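Local coordinates for protein insecticidal Delta-Endotoxin Cry8Ea1 (Bacillus Thuringiensis, PDB 3EB7) that is an insecticidal crystal protein toxic to larvae of Holotrichia parallela, probably acting by forming pores in gut-cell membranes, as other three-domain Cry toxins do, at residues N166-N169 and R170-L174; L144-L147 and K148-S151. All coordinates share one frame; numbering follows the deposited sequence. Where two conformers were deposited one is given.

How the interactions relate
Both interactions are local contacts within single helices of the N-terminal helical bundle, and the two helices follow each other in the chain. Interaction 2 lies on helix 133-153 and is almost wholly buried, with leucines packed against neighbouring helices. Interaction 1 lies on helix 161-191 and is only partly buried, with N166, N169, M172 and S173 exposed. Their chemistry differs accordingly. Interaction 1 combines regular backbone bonds with aromatic, sulfur and guanidinium contacts. Interaction 2 has mostly weak backbone bonds and a buried carboxylate. Their centres are about 9 Å apart. They meet where Q171 NE2 lies 3.0 Å from L144 O, a probable hydrogen bond, and where L174 packs on L144 and L147.

Interaction 1 of 2, residues N166-N169 and R170-L174; sequences NYYN and RQMSL
Y168 has CG anti to the backbone N (chi1 -177°), whereas M172, one turn later, has CG beside its backbone N (chi1 -66°). These torsions bring the thioether chain against the phenol ring. In one of its two conformers M172 makes a Met-aromatic contact along helix 161-191 of the Cry toxin helical bundle. M172 CG lies over one ring face, 4.2 Å from the Y168 ring centroid, and makes a CH-pi contact offset toward the rim. M172 SD approaches the ring obliquely and is 3.6 Å from Y168 CE1. M172 was deposited in two conformers and touches a crystal neighbour, so its CH-pi and sulfur contacts with the ring are both tentative. The ring itself has other anchors: Y168 OH is hydrogen-bonded to D226, and R228 makes a cation-pi contact with Y168. Q171 OE1 approaches the ring obliquely, 4.0 Å from Y168 CD2. Q171 NE2 is hydrogen-bonded to L144 O on helix 133-153 and to Y225 O.

Y167 and R170 lie side by side on another part of the helix surface. The R170 chain bends in its middle and brings the guanidinium to the edge of the Y167 ring, with the two planes 52° apart. R170 NH2 also forms a salt bridge with D113 on helix 99-119, which helps fix its position, and the Y167 ring meets F109 and F159 edge-to-face. Regular backbone bonds join the turns, from R170 N to N166 O at 2.8 Å through S173 N to N169 O at 3.1 Å. At the ring edge, R170 NH2 is 3.3 Å from Y167 CE1.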
ATOM      1  N   ASN A 166      20.055  22.747  -8.354  1.00 29.83           N
ATOM      2  CA  ASN A 166      20.421  22.362  -6.995  1.00 29.00           C
ATOM      3  C   ASN A 166      19.228  21.753  -6.237  1.00 28.34           C
ATOM      4  O   ASN A 166      19.388  20.731  -5.558  1.00 28.28           O
ATOM      5  CB  ASN A 166      20.963  23.561  -6.220  1.00 28.58           C
ATOM      6  CG  ASN A 166      22.358  23.965  -6.659  1.00 30.82           C
ATOM      7  OD1 ASN A 166      23.079  23.175  -7.302  1.00 30.82           O
ATOM      8  ND2 ASN A 166      22.747  25.209  -6.337  1.00 27.54           N
ATOM      9  N   TYR A 167      18.059  22.394  -6.366  1.00 27.08           N
ATOM     10  CA  TYR A 167      16.819  21.931  -5.741  1.00 26.55           C
ATOM     11  C   TYR A 167      16.433  20.567  -6.293  1.00 25.76           C
ATOM     12  O   TYR A 167      16.062  19.675  -5.537  1.00 25.46           O
ATOM     13  CB  TYR A 167      15.677  22.932  -5.964  1.00 26.03           C
ATOM     14  CG  TYR A 167      15.700  24.162  -5.072  1.00 25.13           C
ATOM     15  CD1 TYR A 167      15.852  24.036  -3.685  1.00 24.61           C
ATOM     16  CD2 TYR A 167      15.549  25.448  -5.610  1.00 24.36           C
ATOM     17  CE1 TYR A 167      15.885  25.129  -2.862  1.00 25.16           C
ATOM     18  CE2 TYR A 167      15.581  26.584  -4.778  1.00 25.16           C
ATOM     19  CZ  TYR A 167      15.737  26.405  -3.401  1.00 26.11           C
ATOM     20  OH  TYR A 167      15.745  27.478  -2.538  1.00 27.34           O
ATOM     21  N   TYR A 168      16.549  20.409  -7.607  1.00 25.12           N
ATOM     22  CA  TYR A 168      16.279  19.141  -8.252  1.00 24.95           C
ATOM     23  C   TYR A 168      17.271  18.037  -7.840  1.00 25.17           C
ATOM     24  O   TYR A 168      16.872  16.910  -7.568  1.00 24.90           O
ATOM     25  CB  TYR A 168      16.223  19.284  -9.769  1.00 25.11           C
ATOM     26  CG  TYR A 168      15.860  17.966 -10.417  1.00 26.76           C
ATOM     27  CD1 TYR A 168      16.841  17.159 -11.015  1.00 25.93           C
ATOM     28  CD2 TYR A 168      14.541  17.491 -10.371  1.00 26.39           C
ATOM     29  CE1 TYR A 168      16.509  15.944 -11.593  1.00 24.82           C
ATOM     30  CE2 TYR A 168      14.209  16.290 -10.917  1.00 26.50           C
ATOM     31  CZ  TYR A 168      15.203  15.511 -11.536  1.00 26.83           C
ATOM     32  OH  TYR A 168      14.849  14.305 -12.105  1.00 27.71           O
ATOM     33  N   ASN A 169      18.556  18.363  -7.768  1.00 24.71           N
ATOM     34  CA  ASN A 169      19.525  17.395  -7.323  1.00 25.39           C
ATOM     35  C   ASN A 169      19.334  17.043  -5.867  1.00 25.11           C
ATOM     36  O   ASN A 169      19.526  15.922  -5.477  1.00 24.91           O
ATOM     37  CB  ASN A 169      20.970  17.889  -7.606  1.00 26.29           C
ATOM     38  CG  ASN A 169      21.282  17.947  -9.117  1.00 26.90           C
ATOM     39  OD1 ASN A 169      20.808  17.118  -9.881  1.00 31.93           O
ATOM     40  ND2 ASN A 169      22.043  18.945  -9.539  1.00 30.30           N
ATOM     41  N   ARG A 170      18.959  18.005  -5.045  1.00 25.37           N
ATOM     42  CA  ARG A 170      18.684  17.680  -3.649  1.00 25.62           C
ATOM     43  C   ARG A 170      17.435  16.802  -3.541  1.00 24.93           C
ATOM     44  O   ARG A 170      17.400  15.869  -2.749  1.00 25.26           O
ATOM     45  CB  ARG A 170      18.556  18.948  -2.813  1.00 26.00           C
ATOM     46  CG  ARG A 170      18.756  18.719  -1.299  1.00 29.38           C
ATOM     47  CD  ARG A 170      19.439  19.956  -0.672  1.00 32.29           C
ATOM     48  NE  ARG A 170      18.796  21.195  -1.087  1.00 29.62           N
ATOM     49  CZ  ARG A 170      17.773  21.747  -0.427  1.00 31.19           C
ATOM     50  NH1 ARG A 170      17.288  21.171   0.676  1.00 28.12           N
ATOM     51  NH2 ARG A 170      17.240  22.884  -0.861  1.00 28.49           N
ATOM     52  N   GLN A 171      16.408  17.101  -4.335  1.00 24.96           N
ATOM     53  CA  GLN A 171      15.198  16.302  -4.304  1.00 24.17           C
ATOM     54  C   GLN A 171      15.530  14.844  -4.658  1.00 24.42           C
ATOM     55  O   GLN A 171      15.023  13.929  -4.006  1.00 24.65           O
ATOM     56  CB  GLN A 171      14.104  16.884  -5.196  1.00 23.84           C
ATOM     57  CG  GLN A 171      12.741  16.173  -5.033  1.00 25.85           C
ATOM     58  CD  GLN A 171      11.774  16.426  -6.159  1.00 26.06           C
ATOM     59  OE1 GLN A 171      12.141  16.424  -7.335  1.00 28.98           O
ATOM     60  NE2 GLN A 171      10.527  16.616  -5.814  1.00 25.63           N
ATOM     61  N   MET A 172      16.382  14.606  -5.658  1.00 24.88           N
ATOM     62  CA  MET A 172      16.785  13.227  -6.008  0.50 25.69           C
ATOM     63  C   MET A 172      17.562  12.567  -4.890  1.00 24.67           C
ATOM     64  O   MET A 172      17.363  11.400  -4.581  1.00 24.24           O
ATOM     65  CB  MET A 172      17.640  13.208  -7.264  0.50 25.44           C
ATOM     66  CG  MET A 172      16.909  13.642  -8.501  0.50 26.01           C
ATOM     67  SD  MET A 172      17.905  13.122  -9.899  0.50 29.04           S
ATOM     68  CE  MET A 172      19.392  14.134  -9.675  0.50 24.58           C
ATOM     69  N   SER A 173      18.454  13.326  -4.281  1.00 24.16           N
ATOM     70  CA  SER A 173      19.218  12.786  -3.185  1.00 24.45           C
ATOM     71  C   SER A 173      18.291  12.453  -2.001  1.00 23.36           C
ATOM     72  O   SER A 173      18.508  11.489  -1.267  1.00 22.72           O
ATOM     73  CB  SER A 173      20.324  13.769  -2.790  1.00 24.59           C
ATOM     74  OG  SER A 173      20.855  13.445  -1.506  1.00 27.98           O
ATOM     75  N   LEU A 174      17.240  13.240  -1.836  1.00 23.05           N
ATOM     76  CA  LEU A 174      16.388  13.126  -0.653  1.00 22.62           C
ATOM     77  C   LEU A 174      15.323  12.047  -0.830  1.00 21.60           C
ATOM     78  O   LEU A 174      15.002  11.342   0.142  1.00 21.17           O
ATOM     79  CB  LEU A 174      15.789  14.484  -0.260  1.00 22.76           C
ATOM     80  CG  LEU A 174      16.715  15.536   0.391  1.00 23.88           C
ATOM     81  CD1 LEU A 174      15.936  16.854   0.668  1.00 20.37           C
ATOM     82  CD2 LEU A 174      17.461  15.067   1.693  1.00 20.80           C
TER

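Interaction 2 of 2, residues L144-L147 and K148-S151; sequences LLLL and KDAS
Helix 133-153 runs through the interior of the Cry toxin helical bundle, with neighbours on helices 26-40, 99-119 and 161-191. Along it, L144-L147 and K148-S151 are joined chiefly through the backbone. K148 N bonds to L144 O at 3.2 Å and makes a second, weak bond to L145 O. D149 N is likewise shared, between weak bonds to L145 O and L146 O. The bonds from A150 N to L146 O and from S151 N to L147 O, the latter 3.5 Å long, are weak too.

D149 turns its carboxylate back along the helix. Its CG stands beside the backbone N (chi1 -54°), which points the group toward the preceding turn. D149 OD1 comes within 3.2 Å of L145 O, although both atoms are acceptors. D149 OD2 is hydrogen-bonded to the hydroxyls of Y33 and Y85. The nearby carbonyl might disfavour the anion, while the bonds with the two hydroxyls would probably offset this. L146 packs against F109 and L112 of helix 99-119, and L145 against L36 of helix 26-40. A150 CB lies 3.3 Å from L147 O.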
ATOM      1  N   LEU A 144       9.587  16.656   0.178  1.00 21.02           N
ATOM      2  CA  LEU A 144       9.717  16.317  -1.235  1.00 20.47           C
ATOM      3  C   LEU A 144       8.650  16.940  -2.142  1.00 21.76           C
ATOM      4  O   LEU A 144       8.910  17.195  -3.345  1.00 21.69           O
ATOM      5  CB  LEU A 144       9.675  14.791  -1.405  1.00 20.77           C
ATOM      6  CG  LEU A 144      10.727  13.961  -0.661  1.00 18.97           C
ATOM      7  CD1 LEU A 144      10.491  12.461  -0.863  1.00 16.18           C
ATOM      8  CD2 LEU A 144      12.148  14.373  -1.107  1.00 16.08           C
ATOM      9  N   LEU A 145       7.439  17.163  -1.623  1.00 21.58           N
ATOM     10  CA  LEU A 145       6.437  17.863  -2.415  1.00 21.99           C
ATOM     11  C   LEU A 145       6.797  19.343  -2.588  1.00 23.17           C
ATOM     12  O   LEU A 145       6.436  19.972  -3.610  1.00 23.58           O
ATOM     13  CB  LEU A 145       5.096  17.782  -1.730  1.00 22.43           C
ATOM     14  CG  LEU A 145       4.300  16.489  -1.795  1.00 23.24           C
ATOM     15  CD1 LEU A 145       3.308  16.503  -0.637  1.00 21.97           C
ATOM     16  CD2 LEU A 145       3.583  16.405  -3.178  1.00 20.87           C
ATOM     17  N   LEU A 146       7.495  19.891  -1.590  1.00 23.29           N
ATOM     18  CA  LEU A 146       7.900  21.283  -1.578  1.00 24.40           C
ATOM     19  C   LEU A 146       8.960  21.481  -2.653  1.00 25.62           C
ATOM     20  O   LEU A 146       8.846  22.365  -3.519  1.00 26.47           O
ATOM     21  CB  LEU A 146       8.475  21.667  -0.202  1.00 24.10           C
ATOM     22  CG  LEU A 146       8.859  23.143  -0.083  1.00 25.43           C
ATOM     23  CD1 LEU A 146       7.639  24.008  -0.027  1.00 23.88           C
ATOM     24  CD2 LEU A 146       9.721  23.406   1.126  1.00 27.65           C
ATOM     25  N   LEU A 147       9.980  20.632  -2.614  1.00 26.58           N
ATOM     26  CA  LEU A 147      11.029  20.622  -3.628  1.00 27.36           C
ATOM     27  C   LEU A 147      10.489  20.452  -5.044  1.00 28.12           C
ATOM     28  O   LEU A 147      11.074  20.960  -5.994  1.00 29.19           O
ATOM     29  CB  LEU A 147      12.090  19.575  -3.285  1.00 26.95           C
ATOM     30  CG  LEU A 147      13.335  20.023  -2.469  1.00 28.60           C
ATOM     31  CD1 LEU A 147      13.330  21.447  -1.865  1.00 26.24           C
ATOM     32  CD2 LEU A 147      13.595  19.022  -1.402  1.00 28.18           C
ATOM     33  N   LYS A 148       9.358  19.786  -5.202  1.00 29.00           N
ATOM     34  CA  LYS A 148       8.734  19.678  -6.526  1.00 30.50           C
ATOM     35  C   LYS A 148       8.112  21.002  -7.036  1.00 31.13           C
ATOM     36  O   LYS A 148       8.076  21.252  -8.240  1.00 31.95           O
ATOM     37  CB  LYS A 148       7.740  18.552  -6.510  1.00 30.02           C
ATOM     38  CG  LYS A 148       6.718  18.520  -7.585  1.00 34.05           C
ATOM     39  CD  LYS A 148       5.643  17.537  -7.105  1.00 39.39           C
ATOM     40  CE  LYS A 148       4.289  17.851  -7.690  1.00 44.36           C
ATOM     41  NZ  LYS A 148       4.304  17.577  -9.176  1.00 43.72           N
ATOM     42  N   ASP A 149       7.640  21.842  -6.132  1.00 31.26           N
ATOM     43  CA  ASP A 149       7.185  23.182  -6.507  1.00 32.64           C
ATOM     44  C   ASP A 149       8.308  24.038  -7.099  1.00 32.28           C
ATOM     45  O   ASP A 149       8.088  24.778  -8.087  1.00 31.94           O
ATOM     46  CB  ASP A 149       6.593  23.889  -5.289  1.00 33.24           C
ATOM     47  CG  ASP A 149       5.507  23.083  -4.637  1.00 34.92           C
ATOM     48  OD1 ASP A 149       4.939  22.187  -5.299  1.00 36.57           O
ATOM     49  OD2 ASP A 149       5.228  23.343  -3.453  1.00 40.22           O
ATOM     50  N   ALA A 150       9.495  23.928  -6.506  1.00 31.25           N
ATOM     51  CA  ALA A 150      10.716  24.505  -7.085  1.00 31.96           C
ATOM     52  C   ALA A 150      10.902  24.089  -8.534  1.00 32.44           C
ATOM     53  O   ALA A 150      11.311  24.905  -9.341  1.00 33.57           O
ATOM     54  CB  ALA A 150      11.940  24.121  -6.278  1.00 32.32           C
ATOM     55  N   SER A 151      10.589  22.837  -8.867  1.00 32.76           N
ATOM     56  CA  SER A 151      10.663  22.350 -10.248  1.00 33.63           C
ATOM     57  C   SER A 151       9.610  22.902 -11.193  1.00 33.66           C
ATOM     58  O   SER A 151       9.866  23.107 -12.368  1.00 34.11           O
ATOM     59  CB  SER A 151      10.579  20.827 -10.279  1.00 33.33           C
ATOM     60  OG  SER A 151      11.857  20.310 -10.060  1.00 35.20           O
TER